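Local coordinates for PROTEIN (hypothetical protein EF0366) (Enterococcus faecalis, PDB 1VPY), which is of unknown function but belongs to the DUF72 family and folds as a TIM alpha/beta barrel that carries bound zinc ions in the crystal, at residues A[203-208]-A[239-244]; A[226-231]-A[264-269]. All blocks are in the same frame, centred on the assembly; numbering follows the deposited sequence.

Contact 1: residues A[203-208]-A[239-244]; sequences FRFHGR and EAVLKM
The ring of Phe-203 takes a methyl of Val-241 over one face and the side chain of Met-244, a selenomethionine, at its edge. Val-241 CG2 makes a CH-pi contact: it lies 3.8 Å from the centroid of the Phe-203 ring and 16° off the ring normal, shifted toward the rim. The far end of the ring reaches the helix. There Phe-203 CZ is 3.4 Å from Met-244 CG, which approaches near the ring plane. The two side chains cross at about a right angle. Phe-203 CZ also lies 3.8 Å from Ala-240 O. The ring of Phe-205 comes in more lightly, with its CZ at the edge facing Val-241 CG2 at 4.1 Å. One methyl thus serves the face of the first ring and the edge of the second.

Val-241 places CG2 beside its backbone N and anti to its carbonyl carbon, which brings this branch to both rings. In Met-244 the bend at chi2 (-54°) carries SE off, away from the Phe-203 ring.

The contact is buried and apolar. Val-253 of strand 250-255 touches Phe-203, Phe-205 and Val-241. Ile-178 of strand 175-180 packs on both Phe-203 and Met-244. Strand 203-205 and helix 239-244 run nearly antiparallel, at 170°, with their axes 11.2 Å apart. This is the beta-alpha layering of a TIM barrel: outward-facing residues of the seventh strand, 201-205, pack under helix 231-245, which follows it and leads back to the eighth strand, 250-255.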
# COMPACT_ATOMS: atom_id res chain seq x y z
N PHE A 203 1.92 -6.13 1.48
CA PHE A 203 3.33 -6.08 1.13
C PHE A 203 3.51 -5.09 0.01
O PHE A 203 2.66 -5.00 -0.88
CB PHE A 203 3.78 -7.43 0.58
CG PHE A 203 4.06 -8.46 1.64
CD1 PHE A 203 5.32 -8.54 2.23
CD2 PHE A 203 3.07 -9.36 2.01
CE1 PHE A 203 5.58 -9.50 3.20
CE2 PHE A 203 3.33 -10.32 2.98
CZ PHE A 203 4.59 -10.39 3.57
N ARG A 204 4.62 -4.36 0.02
CA ARG A 204 5.01 -3.56 -1.14
C ARG A 204 6.50 -3.73 -1.39
O ARG A 204 7.33 -3.46 -0.51
CB ARG A 204 4.67 -2.08 -0.94
CG ARG A 204 3.17 -1.77 -0.94
CD ARG A 204 2.93 -0.27 -0.83
NE ARG A 204 2.93 0.38 -2.13
CZ ARG A 204 3.47 1.58 -2.38
NH1 ARG A 204 4.09 2.27 -1.43
NH2 ARG A 204 3.40 2.07 -3.60
N PHE A 205 6.83 -4.19 -2.59
CA PHE A 205 8.20 -4.41 -2.97
C PHE A 205 8.64 -3.29 -3.89
O PHE A 205 8.10 -3.13 -5.00
CB PHE A 205 8.38 -5.77 -3.64
CG PHE A 205 7.82 -6.92 -2.85
CD1 PHE A 205 7.99 -7.00 -1.47
CD2 PHE A 205 7.13 -7.94 -3.50
CE1 PHE A 205 7.46 -8.08 -0.74
CE2 PHE A 205 6.61 -9.02 -2.79
CZ PHE A 205 6.77 -9.09 -1.41
N HIS A 206 9.60 -2.51 -3.43
CA HIS A 206 10.08 -1.34 -4.15
C HIS A 206 11.35 -1.61 -4.95
O HIS A 206 11.82 -0.74 -5.68
CB HIS A 206 10.34 -0.19 -3.16
CG HIS A 206 9.11 0.29 -2.45
ND1 HIS A 206 8.11 0.98 -3.09
CD2 HIS A 206 8.72 0.16 -1.16
CE1 HIS A 206 7.15 1.27 -2.22
NE2 HIS A 206 7.50 0.78 -1.04
N GLY A 207 11.90 -2.82 -4.80
CA GLY A 207 13.20 -3.14 -5.36
C GLY A 207 14.32 -2.64 -4.46
O GLY A 207 14.07 -1.94 -3.48
N ARG A 208 15.56 -2.99 -4.78
CA ARG A 208 16.65 -2.75 -3.86
C ARG A 208 17.71 -1.76 -4.36
O ARG A 208 18.82 -1.70 -3.82
CB ARG A 208 17.28 -4.08 -3.43
CG ARG A 208 16.46 -4.79 -2.40
CD ARG A 208 16.76 -6.27 -2.36
NE ARG A 208 15.71 -6.98 -1.63
CZ ARG A 208 15.77 -8.26 -1.29
NH1 ARG A 208 16.84 -9.00 -1.60
NH2 ARG A 208 14.77 -8.82 -0.62
N GLU A 239 8.50 -16.90 0.52
CA GLU A 239 8.49 -17.53 1.84
C GLU A 239 7.78 -16.64 2.85
O GLU A 239 6.95 -17.12 3.62
CB GLU A 239 9.92 -17.81 2.35
CG GLU A 239 10.52 -19.16 1.98
CD GLU A 239 11.78 -19.46 2.81
OE1 GLU A 239 11.63 -19.91 3.97
OE2 GLU A 239 12.91 -19.26 2.30
N ALA A 240 8.13 -15.35 2.83
CA ALA A 240 7.59 -14.38 3.78
C ALA A 240 6.11 -14.10 3.53
O ALA A 240 5.32 -13.99 4.48
CB ALA A 240 8.39 -13.09 3.73
N VAL A 241 5.73 -14.02 2.25
CA VAL A 241 4.33 -13.85 1.86
C VAL A 241 3.47 -15.01 2.36
O VAL A 241 2.39 -14.80 2.94
CB VAL A 241 4.19 -13.62 0.32
CG1 VAL A 241 2.81 -14.02 -0.21
CG2 VAL A 241 4.48 -12.18 -0.03
N LEU A 242 3.94 -16.24 2.15
CA LEU A 242 3.27 -17.43 2.67
C LEU A 242 3.19 -17.42 4.19
O LEU A 242 2.13 -17.66 4.76
CB LEU A 242 3.97 -18.70 2.20
CG LEU A 242 3.65 -19.22 0.80
CD1 LEU A 242 4.70 -20.25 0.42
CD2 LEU A 242 2.24 -19.81 0.71
N LYS A 243 4.32 -17.14 4.85
CA LYS A 243 4.35 -17.07 6.32
C LYS A 243 3.32 -16.07 6.86
O LYS A 243 2.75 -16.28 7.93
CB LYS A 243 5.76 -16.75 6.83
CG LYS A 243 6.00 -17.11 8.29
N MSE A 244 3.07 -15.00 6.11
CA MSE A 244 2.06 -14.01 6.49
C MSE A 244 0.62 -14.46 6.20
O MSE A 244 -0.29 -14.16 6.98
CB MSE A 244 2.33 -12.66 5.83
CG MSE A 244 3.54 -11.91 6.38
SE MSE A 244 3.57 -11.62 8.35
CE MSE A 244 4.70 -13.19 8.94

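Contact 2: residues A[226-231]-A[264-269]. With ZN (zinc ion), chain B.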
# COMPACT_ATOMS: atom_id res chain seq x y z
N LEU A 226 15.88 1.54 -11.72
CA LEU A 226 15.40 0.20 -12.06
C LEU A 226 15.89 -0.88 -11.12
O LEU A 226 17.06 -0.89 -10.72
CB LEU A 226 15.79 -0.16 -13.50
CG LEU A 226 15.33 0.73 -14.65
CD1 LEU A 226 16.08 0.36 -15.90
CD2 LEU A 226 13.82 0.62 -14.88
N TYR A 227 14.98 -1.78 -10.75
CA TYR A 227 15.34 -3.02 -10.09
C TYR A 227 14.47 -4.18 -10.52
O TYR A 227 13.26 -4.14 -10.35
CB TYR A 227 15.32 -2.90 -8.56
CG TYR A 227 16.10 -4.01 -7.90
CD1 TYR A 227 17.50 -3.98 -7.88
CD2 TYR A 227 15.46 -5.11 -7.33
CE1 TYR A 227 18.23 -5.01 -7.30
CE2 TYR A 227 16.18 -6.14 -6.74
CZ TYR A 227 17.56 -6.08 -6.73
OH TYR A 227 18.29 -7.09 -6.15
N HIS A 228 15.09 -5.20 -11.10
CA HIS A 228 14.42 -6.43 -11.48
C HIS A 228 14.83 -7.52 -10.49
O HIS A 228 15.99 -7.93 -10.46
CB HIS A 228 14.81 -6.82 -12.92
CG HIS A 228 14.23 -8.11 -13.41
ND1 HIS A 228 13.18 -8.16 -14.31
CD2 HIS A 228 14.56 -9.40 -13.16
CE1 HIS A 228 12.89 -9.42 -14.58
NE2 HIS A 228 13.71 -10.19 -13.88
N TYR A 229 13.88 -7.95 -9.66
CA TYR A 229 14.12 -9.02 -8.68
C TYR A 229 14.49 -10.32 -9.37
O TYR A 229 13.91 -10.67 -10.40
CB TYR A 229 12.86 -9.25 -7.84
CG TYR A 229 12.58 -8.22 -6.78
CD1 TYR A 229 13.36 -8.15 -5.63
CD2 TYR A 229 11.49 -7.35 -6.90
CE1 TYR A 229 13.08 -7.21 -4.64
CE2 TYR A 229 11.21 -6.41 -5.91
CZ TYR A 229 12.01 -6.35 -4.78
OH TYR A 229 11.74 -5.43 -3.79
N ASN A 230 15.44 -11.03 -8.78
CA ASN A 230 15.92 -12.29 -9.36
C ASN A 230 15.19 -13.48 -8.77
O ASN A 230 14.35 -13.31 -7.89
CB ASN A 230 17.45 -12.44 -9.21
CG ASN A 230 17.91 -12.45 -7.76
OD1 ASN A 230 17.23 -12.97 -6.87
ND2 ASN A 230 19.08 -11.88 -7.51
N THR A 231 15.54 -14.67 -9.24
CA THR A 231 14.87 -15.90 -8.83
C THR A 231 15.01 -16.15 -7.32
O THR A 231 14.04 -16.52 -6.66
CB THR A 231 15.38 -17.10 -9.67
OG1 THR A 231 15.38 -16.74 -11.05
CG2 THR A 231 14.49 -18.33 -9.49
N ALA A 264 5.70 -6.59 -13.52
CA ALA A 264 4.81 -7.62 -14.08
C ALA A 264 5.50 -8.97 -14.28
O ALA A 264 4.86 -10.01 -14.15
CB ALA A 264 4.19 -7.14 -15.38
N GLU A 265 6.79 -8.95 -14.60
CA GLU A 265 7.56 -10.19 -14.75
C GLU A 265 7.72 -10.83 -13.38
O GLU A 265 7.39 -12.00 -13.19
CB GLU A 265 8.92 -9.91 -15.40
CG GLU A 265 9.74 -11.15 -15.76
CD GLU A 265 9.34 -11.80 -17.08
OE1 GLU A 265 8.48 -11.24 -17.80
OE2 GLU A 265 9.89 -12.88 -17.41
N ASN A 266 8.20 -10.05 -12.41
CA ASN A 266 8.36 -10.51 -11.04
C ASN A 266 7.07 -11.04 -10.41
O ASN A 266 7.08 -12.09 -9.75
CB ASN A 266 8.97 -9.42 -10.16
CG ASN A 266 10.41 -9.09 -10.52
OD1 ASN A 266 10.93 -8.06 -10.11
ND2 ASN A 266 11.07 -9.98 -11.27
N ALA A 267 5.96 -10.33 -10.61
CA ALA A 267 4.66 -10.77 -10.09
C ALA A 267 4.21 -12.09 -10.72
O ALA A 267 3.70 -12.97 -10.04
CB ALA A 267 3.61 -9.68 -10.26
N LEU A 268 4.42 -12.23 -12.03
CA LEU A 268 4.12 -13.47 -12.73
C LEU A 268 5.02 -14.62 -12.27
O LEU A 268 4.61 -15.78 -12.31
CB LEU A 268 4.20 -13.28 -14.25
CG LEU A 268 2.96 -12.82 -15.05
CD1 LEU A 268 2.02 -11.80 -14.33
CD2 LEU A 268 3.39 -12.29 -16.43
N GLN A 269 6.23 -14.29 -11.81
CA GLN A 269 7.13 -15.28 -11.22
C GLN A 269 6.60 -15.80 -9.89
O GLN A 269 6.47 -17.01 -9.70
CB GLN A 269 8.55 -14.73 -11.04
CG GLN A 269 9.42 -14.79 -12.29
CD GLN A 269 10.67 -13.92 -12.19
OE1 GLN A 269 10.83 -12.94 -12.93
NE2 GLN A 269 11.56 -14.27 -11.26
ZN ZN B . 13.69 -12.52 -13.92
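Hydrogen bonds between Asn-266 and the backbone of Tyr-229 join the loop to the helix. Tyr-229 N donates to Asn-266 OD1 at 3.0 Å, with an angle of 140° at the hydrogen. The donor is tilted 25° from the plane of the amide carbonyl. Asn-266 ND2 returns a weak bond to Tyr-229 O at 3.0 Å. One amide therefore pairs with both the N-H and the C=O of a single residue, which would resist rotation of the amide. A second weak bond runs from Asn-266 ND2 to Gln-269 OE1, one turn along the same helix. Asn-266 OD1 also accepts a weak bond from Asn-257.

Packing follows the same residues. Asn-266 OD1 sits at the edge of the Tyr-229 ring, 3.3 Å from Tyr-229 CD2. Asn-266 ND2 lies over one face of the His-228 ring, with ring and amide planes 64° apart. Glu-265 CG approaches the edge of that ring, 3.8 Å from His-228 CE1. The hydroxyl of Tyr-229 points elsewhere and bonds to Asp-180.

The metal contact belongs to His-228. Its NE2 binds a zinc ion at 2.3 Å. CG of His-228 is anti to the backbone N, and the ring extends toward the helix. Its other nitrogen, ND1, bonds to Asp-262, which fixes the rotation of the ring. Gln-269 OE1 lies 3.1 Å from the zinc, longer than a coordination bond.

Second-shell support from Asp-262 would probably favour a proton on ND1 and make NE2 a better electron donor to the zinc. The buried amide anchors the loop ahead of helix 231-245 to helix 260-273.

Contacts 1 and 2 lie on the same side of the chain's centre, with their own centres 12 Å apart. Their segments alternate along the chain: 226-231 falls between the two halves of contact 1 and leads directly into helix 231-245, which carries 239-244. They also touch directly. Tyr-229 OH is 2.8 Å from Gly-207 N, a probable hydrogen bond, and 3.4 Å from Phe-205 CB. Tyr-227 CD2 packs 3.3 Å from Arg-208 N. Tyr-229 thus joins the two contacts: its backbone serves contact 2 and its hydroxyl meets segment 203-208. Contact 2 carries a zinc ion. The side chain of Met-244 in contact 1 lies about 13 Å from a different bound zinc ion.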